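Local coordinates for protein acetylxylan esterase A (Aspergillus awamori, PDB 5X6S) that removes acetyl side groups from the backbone of acetylated xylans, acting as a secreted serine esterase of carbohydrate esterase family 1, at residues A[8-13]-A[96-101]; A[84-89]-A[132-137]. All blocks are in the same frame, centred on the assembly; numbering follows the deposited sequence.

Interactions 1 and 2 meet at helix 91-106 of the alpha/beta-hydrolase fold, and their centres lie 13 Å apart. In interaction 1 the helix carries the loop 8-13. In interaction 2 the loop 84-89, which precedes the same helix, meets the turn 132-137 that follows helix 120-131. The two contacts touch through Ala96, whose CB is 3.7 Å from Tyr132 CD1 and 3.7 Å from Leu135 CD1. Thr100 CG2 adds a contact of 3.9 Å to Leu135 CD2. Both contacts border the second subunit. A sodium ion is bound by Glu134 O of interaction 2, and another lies about 4 Å from the Asp12 side chain. Neither contact includes Ser119, the probable nucleophile, which precedes helix 120-131.

Interaction 1: residues A[8-13]-A[96-101]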
ATOM      1  N   THR A   8     -19.811  -7.601  11.081  1.00 23.76           N
ATOM      2  CA  THR A   8     -19.812  -9.044  11.089  1.00 27.82           C
ATOM      3  C   THR A   8     -19.461  -9.683   9.795  1.00 28.25           C
ATOM      4  O   THR A   8     -19.079 -10.848   9.771  1.00 33.80           O
ATOM      5  CB  THR A   8     -21.169  -9.592  11.574  1.00 28.67           C
ATOM      6  OG1 THR A   8     -21.060 -10.987  11.647  1.00 35.66           O
ATOM      7  CG2 THR A   8     -22.265  -9.282  10.675  1.00 26.03           C
ATOM      8  N   ASP A   9     -19.559  -8.994   8.684  1.00 29.26           N
ATOM      9  CA  ASP A   9     -19.229  -9.731   7.429  1.00 32.16           C
ATOM     10  C   ASP A   9     -18.157  -8.963   6.682  1.00 30.01           C
ATOM     11  O   ASP A   9     -18.430  -8.289   5.675  1.00 33.02           O
ATOM     12  CB  ASP A   9     -20.523  -9.893   6.611  1.00 35.47           C
ATOM     13  CG  ASP A   9     -20.322 -10.621   5.278  1.00 42.07           C
ATOM     14  OD1 ASP A   9     -19.903 -11.811   5.306  1.00 48.77           O
ATOM     15  OD2 ASP A   9     -20.626 -10.005   4.202  1.00 45.00           O
ATOM     16  N   PHE A  10     -16.928  -9.026   7.172  1.00 23.79           N
ATOM     17  CA  PHE A  10     -15.894  -8.144   6.627  1.00 21.58           C
ATOM     18  C   PHE A  10     -14.892  -8.889   5.765  1.00 21.41           C
ATOM     19  O   PHE A  10     -13.874  -8.316   5.392  1.00 21.44           O
ATOM     20  CB  PHE A  10     -15.176  -7.395   7.756  1.00 20.01           C
ATOM     21  CG  PHE A  10     -14.610  -8.296   8.805  1.00 17.77           C
ATOM     22  CD1 PHE A  10     -13.363  -8.876   8.630  1.00 17.83           C
ATOM     23  CD2 PHE A  10     -15.337  -8.581   9.975  1.00 16.67           C
ATOM     24  CE1 PHE A  10     -12.838  -9.757   9.596  1.00 16.79           C
ATOM     25  CE2 PHE A  10     -14.813  -9.459  10.941  1.00 17.71           C
ATOM     26  CZ  PHE A  10     -13.562  -9.993  10.782  1.00 18.06           C
ATOM     27  N   GLY A  11     -15.151 -10.183   5.508  1.00 19.28           N
ATOM     28  CA  GLY A  11     -14.263 -11.010   4.734  1.00 18.77           C
ATOM     29  C   GLY A  11     -13.883 -12.254   5.486  1.00 19.07           C
ATOM     30  O   GLY A  11     -14.444 -12.526   6.544  1.00 20.09           O
ATOM     31  N   ASP A  12     -12.927 -13.012   4.966  1.00 20.63           N
ATOM     32  CA  ASP A  12     -12.578 -14.307   5.545  1.00 21.32           C
ATOM     33  C   ASP A  12     -12.145 -14.162   7.026  1.00 21.42           C
ATOM     34  O   ASP A  12     -11.340 -13.298   7.374  1.00 19.79           O
ATOM     35  CB  ASP A  12     -11.492 -14.994   4.770  1.00 23.57           C
ATOM     36  CG  ASP A  12     -11.979 -15.471   3.383  1.00 28.94           C
ATOM     37  OD1 ASP A  12     -13.227 -15.523   3.184  1.00 35.87           O
ATOM     38  OD2 ASP A  12     -11.117 -15.790   2.528  1.00 35.32           O
ATOM     39  N   ASN A  13     -12.720 -15.012   7.887  1.00 19.50           N
ATOM     40  CA  ASN A  13     -12.516 -14.851   9.315  1.00 19.44           C
ATOM     41  C   ASN A  13     -12.648 -16.191  10.034  1.00 18.07           C
ATOM     42  O   ASN A  13     -13.422 -16.298  10.950  1.00 16.81           O
ATOM     43  CB  ASN A  13     -13.478 -13.779   9.855  1.00 18.71           C
ATOM     44  CG  ASN A  13     -13.288 -13.487  11.346  1.00 18.18           C
ATOM     45  OD1 ASN A  13     -12.180 -13.631  11.892  1.00 18.14           O
ATOM     46  ND2 ASN A  13     -14.362 -13.077  12.013  1.00 16.30           N
ATOM     47  N   ALA A  96      -6.408  -7.863   8.987  1.00 13.24           N
ATOM     48  CA  ALA A  96      -6.142  -7.353   7.644  1.00 12.94           C
ATOM     49  C   ALA A  96      -7.448  -7.117   6.869  1.00 14.28           C
ATOM     50  O   ALA A  96      -7.629  -6.050   6.245  1.00 14.97           O
ATOM     51  CB  ALA A  96      -5.270  -8.303   6.894  1.00 14.75           C
ATOM     52  N   ASN A  97      -8.350  -8.094   6.906  1.00 14.12           N
ATOM     53  CA  ASN A  97      -9.631  -8.005   6.241  1.00 15.39           C
ATOM     54  C   ASN A  97     -10.555  -6.919   6.792  1.00 14.93           C
ATOM     55  O   ASN A  97     -11.353  -6.291   6.050  1.00 16.86           O
ATOM     56  CB  ASN A  97     -10.282  -9.394   6.194  1.00 15.73           C
ATOM     57  CG  ASN A  97      -9.522 -10.372   5.332  1.00 17.63           C
ATOM     58  OD1 ASN A  97      -8.739  -9.970   4.472  1.00 18.50           O
ATOM     59  ND2 ASN A  97      -9.703 -11.670   5.579  1.00 16.86           N
ATOM     60  N   MET A  98     -10.469  -6.644   8.088  1.00 15.31           N
ATOM     61  CA  MET A  98     -11.198  -5.529   8.685  1.00 15.16           C
ATOM     62  C   MET A  98     -10.745  -4.210   8.055  1.00 15.52           C
ATOM     63  O   MET A  98     -11.565  -3.304   7.777  1.00 15.13           O
ATOM     64  CB  MET A  98     -10.916  -5.448  10.176  1.00 15.07           C
ATOM     65  CG  MET A  98     -11.407  -6.604  10.963  1.00 15.08           C
ATOM     66  SD  MET A  98     -10.969  -6.522  12.705  1.00 16.32           S
ATOM     67  CE  MET A  98     -11.058  -8.220  13.189  1.00 14.16           C
ATOM     68  N   VAL A  99      -9.437  -4.084   7.864  1.00 14.50           N
ATOM     69  CA  VAL A  99      -8.869  -2.932   7.213  1.00 15.07           C
ATOM     70  C   VAL A  99      -9.430  -2.728   5.818  1.00 15.04           C
ATOM     71  O   VAL A  99      -9.926  -1.639   5.476  1.00 13.69           O
ATOM     72  CB  VAL A  99      -7.315  -2.953   7.257  1.00 14.63           C
ATOM     73  CG1 VAL A  99      -6.713  -1.932   6.277  1.00 14.54           C
ATOM     74  CG2 VAL A  99      -6.859  -2.692   8.652  1.00 15.36           C
ATOM     75  N   THR A 100      -9.338  -3.765   4.981  1.00 15.69           N
ATOM     76  CA  THR A 100      -9.696  -3.597   3.593  1.00 16.68           C
ATOM     77  C   THR A 100     -11.188  -3.349   3.438  1.00 15.97           C
ATOM     78  O   THR A 100     -11.587  -2.566   2.564  1.00 16.44           O
ATOM     79  CB  THR A 100      -9.231  -4.783   2.737  1.00 17.02           C
ATOM     80  OG1 THR A 100      -9.927  -5.964   3.163  1.00 17.38           O
ATOM     81  CG2 THR A 100      -7.669  -4.950   2.820  1.00 16.35           C
ATOM     82  N   TRP A 101     -11.998  -3.968   4.300  1.00 14.67           N
ATOM     83  CA  TRP A 101     -13.459  -3.766   4.313  1.00 15.97           C
ATOM     84  C   TRP A 101     -13.763  -2.293   4.607  1.00 16.49           C
ATOM     85  O   TRP A 101     -14.599  -1.684   3.931  1.00 16.31           O
ATOM     86  CB  TRP A 101     -14.151  -4.633   5.362  1.00 15.79           C
ATOM     87  CG  TRP A 101     -15.648  -4.517   5.379  1.00 18.34           C
ATOM     88  CD1 TRP A 101     -16.561  -5.213   4.603  1.00 18.64           C
ATOM     89  CD2 TRP A 101     -16.404  -3.589   6.139  1.00 17.59           C
ATOM     90  NE1 TRP A 101     -17.825  -4.798   4.881  1.00 19.86           N
ATOM     91  CE2 TRP A 101     -17.770  -3.808   5.826  1.00 19.98           C
ATOM     92  CE3 TRP A 101     -16.069  -2.605   7.069  1.00 18.23           C
ATOM     93  CZ2 TRP A 101     -18.789  -3.068   6.416  1.00 20.53           C
ATOM     94  CZ3 TRP A 101     -17.069  -1.899   7.661  1.00 20.69           C
ATOM     95  CH2 TRP A 101     -18.423  -2.113   7.313  1.00 20.66           C
TER
HETATM   96  O   HOH W   1     -20.063  -6.705   4.077  1.00 49.03           O
HETATM   97  O   HOH W   2     -12.338  -7.165   3.385  1.00 20.76           O
HETATM   98  O   HOH W   3      -9.208 -13.086   2.577  1.00 27.07           O
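The loop joining the first two strands of the central sheet, 3-7 and 18-23, packs here on helix 91-106 through Phe10, Asn97, Met98 and Trp101. Met98 CG sits over one face of the Phe10 ring, 3.9 Å from its centroid and displaced toward the rim. The two side chains run alongside each other and point the same way. Met98 SD lies above that face at a longer 5.0 Å from the ring centroid, a Met-aromatic contact. The ring edge has Asn97 CB in its plane. Phe10 CG stands between the backbone N and the carbonyl carbon (chi1 55°), which lays the ring along the helix while CB meets the indole. Phe10 CB is 3.8 Å from Trp101 CG and makes an off-centre CH-pi contact with the five-membered ring. In this alpha/beta-hydrolase, Met19 of strand 18-23 touches Phe10, Met98 and Trp101, tying the loop and helix to the sheet. The polar link is one direct bond. Asn97 ND2 gives a hydrogen to Asp12 O at 2.9 Å, with an N-H...O angle of 154°. The acceptor lies in the amide plane, and the donor meets a carbonyl lone pair. Two waters make further bridges. One donates to Asp9 O and accepts from Trp101 NE1, at 3.0 Å from that nitrogen. Another donates to Phe10 O and hydrogen-bonds Thr100 OG1. A third joins Asp12 OD2 and Asn97 ND2 only weakly.

Interaction 2: residues A[84-89]-A[132-137]; sequences LTHNGG and YPELFA. With NA (sodium ion), chain G.
The phenol of Tyr132 reaches across to the loop 84-89, with its hydroxyl beside the backbone of Asn87. Asn87 N donates a hydrogen bond to Tyr132 OH at 2.8 Å, bent to 138°. Water 4 lies in the ring plane at the phenol edge, 2.6 Å from Tyr132 OH, and donates to Thr85 O. The hydroxyl therefore meets the turn both directly and through water. The turn is type II, from Thr85 to Gly88, and Gly88 N closes it by bonding to Thr85 O.

The His86 ring is tilted against the phenol, with planes at 42° and centroids 5.1 Å apart. The imidazole extends from CB opposite the backbone N, and His86 ND1 comes 3.7 Å from Tyr132 CD1. ND1 also hydrogen-bonds Thr131 O, at the end of helix 120-131, NE2 bonds Asp109 OD2 of the second subunit, and the ring stacks on Tyr184. Together these fix its rotation. Asn87 CG lies over one face of the imidazole.

Glu134 approaches from the opposite direction. Its OE2 lies at the imidazole edge, near the ring plane, 3.1 Å from His86 CE1. The carboxylate and ring planes are 79° apart. With a carbonyl at ND1 and carboxylates at NE2 and CE1, the imidazole is probably doubly protonated and positively charged. Asp109 of the second subunit also takes a hydrogen bond from Asn87 ND2. The backbone of Glu134 faces that subunit too: Glu134 O is 2.9 Å from a sodium ion, which is also bound by Glu134 O of the second subunit.

The arrangement joins a beta turn before helix 91-106 to the short 3-10 segment 133-135, on the loop that leads from helix 120-131 into strand 138-142 of the alpha/beta-hydrolase fold.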
ATOM      1  N   LEU A  84       1.246 -16.086  11.968  1.00 17.70           N
ATOM      2  CA  LEU A  84       2.578 -15.611  11.635  1.00 17.82           C
ATOM      3  C   LEU A  84       2.940 -15.729  10.146  1.00 18.52           C
ATOM      4  O   LEU A  84       4.109 -15.627   9.762  1.00 18.38           O
ATOM      5  CB  LEU A  84       3.658 -16.314  12.527  1.00 19.22           C
ATOM      6  CG  LEU A  84       3.542 -16.037  14.038  1.00 19.09           C
ATOM      7  CD1 LEU A  84       4.601 -16.817  14.808  1.00 18.60           C
ATOM      8  CD2 LEU A  84       3.618 -14.516  14.385  1.00 18.37           C
ATOM      9  N   THR A  85       1.942 -15.908   9.296  1.00 18.85           N
ATOM     10  CA  THR A  85       2.222 -15.948   7.863  1.00 18.85           C
ATOM     11  C   THR A  85       1.232 -15.062   7.113  1.00 17.87           C
ATOM     12  O   THR A  85       0.034 -15.104   7.385  1.00 17.36           O
ATOM     13  CB  THR A  85       2.223 -17.401   7.335  1.00 20.06           C
ATOM     14  OG1 THR A  85       1.018 -18.025   7.711  1.00 24.71           O
ATOM     15  CG2 THR A  85       3.318 -18.234   7.995  1.00 21.55           C
ATOM     16  N   HIS A  86       1.742 -14.280   6.168  1.00 18.00           N
ATOM     17  CA  HIS A  86       0.898 -13.505   5.225  1.00 18.28           C
ATOM     18  C   HIS A  86      -0.097 -14.498   4.601  1.00 17.85           C
ATOM     19  O   HIS A  86       0.325 -15.561   4.068  1.00 17.39           O
ATOM     20  CB  HIS A  86       1.784 -12.894   4.112  1.00 17.88           C
ATOM     21  CG  HIS A  86       1.051 -12.097   3.078  1.00 18.19           C
ATOM     22  ND1 HIS A  86       0.522 -10.842   3.327  1.00 19.80           N
ATOM     23  CD2 HIS A  86       0.806 -12.350   1.770  1.00 18.25           C
ATOM     24  CE1 HIS A  86      -0.018 -10.363   2.224  1.00 20.13           C
ATOM     25  NE2 HIS A  86       0.143 -11.256   1.263  1.00 19.53           N
ATOM     26  N   ASN A  87      -1.377 -14.173   4.667  1.00 17.48           N
ATOM     27  CA  ASN A  87      -2.436 -15.011   4.131  1.00 18.47           C
ATOM     28  C   ASN A  87      -2.524 -16.407   4.805  1.00 18.41           C
ATOM     29  O   ASN A  87      -3.106 -17.337   4.262  1.00 20.61           O
ATOM     30  CB  ASN A  87      -2.303 -15.105   2.581  1.00 19.37           C
ATOM     31  CG  ASN A  87      -2.560 -13.785   1.883  1.00 19.16           C
ATOM     32  OD1 ASN A  87      -3.149 -12.885   2.453  1.00 21.72           O
ATOM     33  ND2 ASN A  87      -2.093 -13.657   0.665  1.00 20.21           N
ATOM     34  N   GLY A  88      -1.997 -16.535   6.014  1.00 18.33           N
ATOM     35  CA  GLY A  88      -2.082 -17.757   6.775  1.00 19.02           C
ATOM     36  C   GLY A  88      -3.442 -18.096   7.382  1.00 18.82           C
ATOM     37  O   GLY A  88      -3.618 -19.173   7.915  1.00 20.22           O
ATOM     38  N   GLY A  89      -4.369 -17.144   7.417  1.00 17.73           N
ATOM     39  CA  GLY A  89      -5.735 -17.408   7.928  1.00 18.07           C
ATOM     40  C   GLY A  89      -5.917 -17.229   9.417  1.00 17.44           C
ATOM     41  O   GLY A  89      -7.007 -17.483   9.955  1.00 17.43           O
ATOM     42  N   TYR A 132       1.240  -8.283   7.164  1.00 16.92           N
ATOM     43  CA  TYR A 132       0.525  -7.396   6.208  1.00 17.09           C
ATOM     44  C   TYR A 132       1.210  -6.012   6.068  1.00 18.52           C
ATOM     45  O   TYR A 132       0.572  -4.975   6.184  1.00 18.93           O
ATOM     46  CB  TYR A 132      -1.009  -7.331   6.536  1.00 16.79           C
ATOM     47  CG  TYR A 132      -1.546  -8.715   6.587  1.00 16.52           C
ATOM     48  CD1 TYR A 132      -2.049  -9.330   5.436  1.00 18.30           C
ATOM     49  CD2 TYR A 132      -1.453  -9.482   7.757  1.00 16.86           C
ATOM     50  CE1 TYR A 132      -2.467 -10.638   5.463  1.00 16.61           C
ATOM     51  CE2 TYR A 132      -1.879 -10.795   7.792  1.00 16.71           C
ATOM     52  CZ  TYR A 132      -2.365 -11.371   6.620  1.00 17.40           C
ATOM     53  OH  TYR A 132      -2.744 -12.687   6.641  1.00 18.47           O
ATOM     54  N   PRO A 133       2.557  -5.994   5.817  1.00 20.03           N
ATOM     55  CA  PRO A 133       3.270  -4.694   5.727  1.00 18.91           C
ATOM     56  C   PRO A 133       2.653  -3.713   4.726  1.00 18.38           C
ATOM     57  O   PRO A 133       2.667  -2.507   4.959  1.00 18.54           O
ATOM     58  CB  PRO A 133       4.680  -5.104   5.272  1.00 18.62           C
ATOM     59  CG  PRO A 133       4.492  -6.451   4.612  1.00 18.69           C
ATOM     60  CD  PRO A 133       3.454  -7.114   5.475  1.00 19.18           C
ATOM     61  N   GLU A 134       2.061  -4.249   3.651  1.00 18.64           N
ATOM     62  CA  GLU A 134       1.414  -3.478   2.577  1.00 17.62           C
ATOM     63  C   GLU A 134       0.258  -2.599   3.023  1.00 18.35           C
ATOM     64  O   GLU A 134      -0.045  -1.639   2.360  1.00 18.08           O
ATOM     65  CB  GLU A 134       0.930  -4.406   1.440  1.00 18.23           C
ATOM     66  CG  GLU A 134      -0.290  -5.321   1.752  1.00 18.92           C
ATOM     67  CD  GLU A 134       0.019  -6.603   2.520  1.00 18.93           C
ATOM     68  OE1 GLU A 134       1.194  -6.803   2.915  1.00 18.57           O
ATOM     69  OE2 GLU A 134      -0.908  -7.430   2.742  1.00 18.03           O
ATOM     70  N   LEU A 135      -0.392  -2.939   4.150  1.00 17.68           N
ATOM     71  CA  LEU A 135      -1.551  -2.184   4.595  1.00 16.68           C
ATOM     72  C   LEU A 135      -1.233  -0.900   5.411  1.00 16.08           C
ATOM     73  O   LEU A 135      -2.058   0.018   5.468  1.00 15.81           O
ATOM     74  CB  LEU A 135      -2.482  -3.091   5.414  1.00 15.48           C
ATOM     75  CG  LEU A 135      -3.135  -4.227   4.654  1.00 16.05           C
ATOM     76  CD1 LEU A 135      -3.979  -5.066   5.622  1.00 19.86           C
ATOM     77  CD2 LEU A 135      -3.962  -3.755   3.460  1.00 19.11           C
ATOM     78  N   PHE A 136      -0.039  -0.836   6.015  1.00 17.07           N
ATOM     79  CA  PHE A 136       0.228   0.091   7.115  1.00 16.94           C
ATOM     80  C   PHE A 136       1.347   1.083   6.805  1.00 18.44           C
ATOM     81  O   PHE A 136       2.442   0.672   6.425  1.00 17.11           O
ATOM     82  CB  PHE A 136       0.536  -0.656   8.392  1.00 18.18           C
ATOM     83  CG  PHE A 136      -0.569  -1.574   8.827  1.00 17.73           C
ATOM     84  CD1 PHE A 136      -1.784  -1.052   9.273  1.00 16.08           C
ATOM     85  CD2 PHE A 136      -0.416  -2.954   8.708  1.00 16.22           C
ATOM     86  CE1 PHE A 136      -2.824  -1.885   9.614  1.00 15.94           C
ATOM     87  CE2 PHE A 136      -1.443  -3.803   9.023  1.00 18.28           C
ATOM     88  CZ  PHE A 136      -2.659  -3.284   9.495  1.00 17.59           C
ATOM     89  N   ALA A 137       1.035   2.387   6.970  1.00 16.57           N
ATOM     90  CA  ALA A 137       1.971   3.486   6.793  1.00 16.47           C
ATOM     91  C   ALA A 137       2.907   3.611   7.973  1.00 16.87           C
ATOM     92  O   ALA A 137       4.077   3.970   7.820  1.00 18.24           O
ATOM     93  CB  ALA A 137       1.199   4.781   6.602  1.00 18.06           C
TER
HETATM   94 NA    NA G 305      -0.653  -0.114  -0.080  1.00 29.11          NA
HETATM   95  O   HOH W   4      -2.253 -14.127   8.756  1.00 17.11           O
HETATM   96  O   HOH W   5      -0.222  -2.095  -1.361  1.00 35.54           O
HETATM   97  O   HOH W   6      -1.103   1.274   1.283  1.00 39.25           O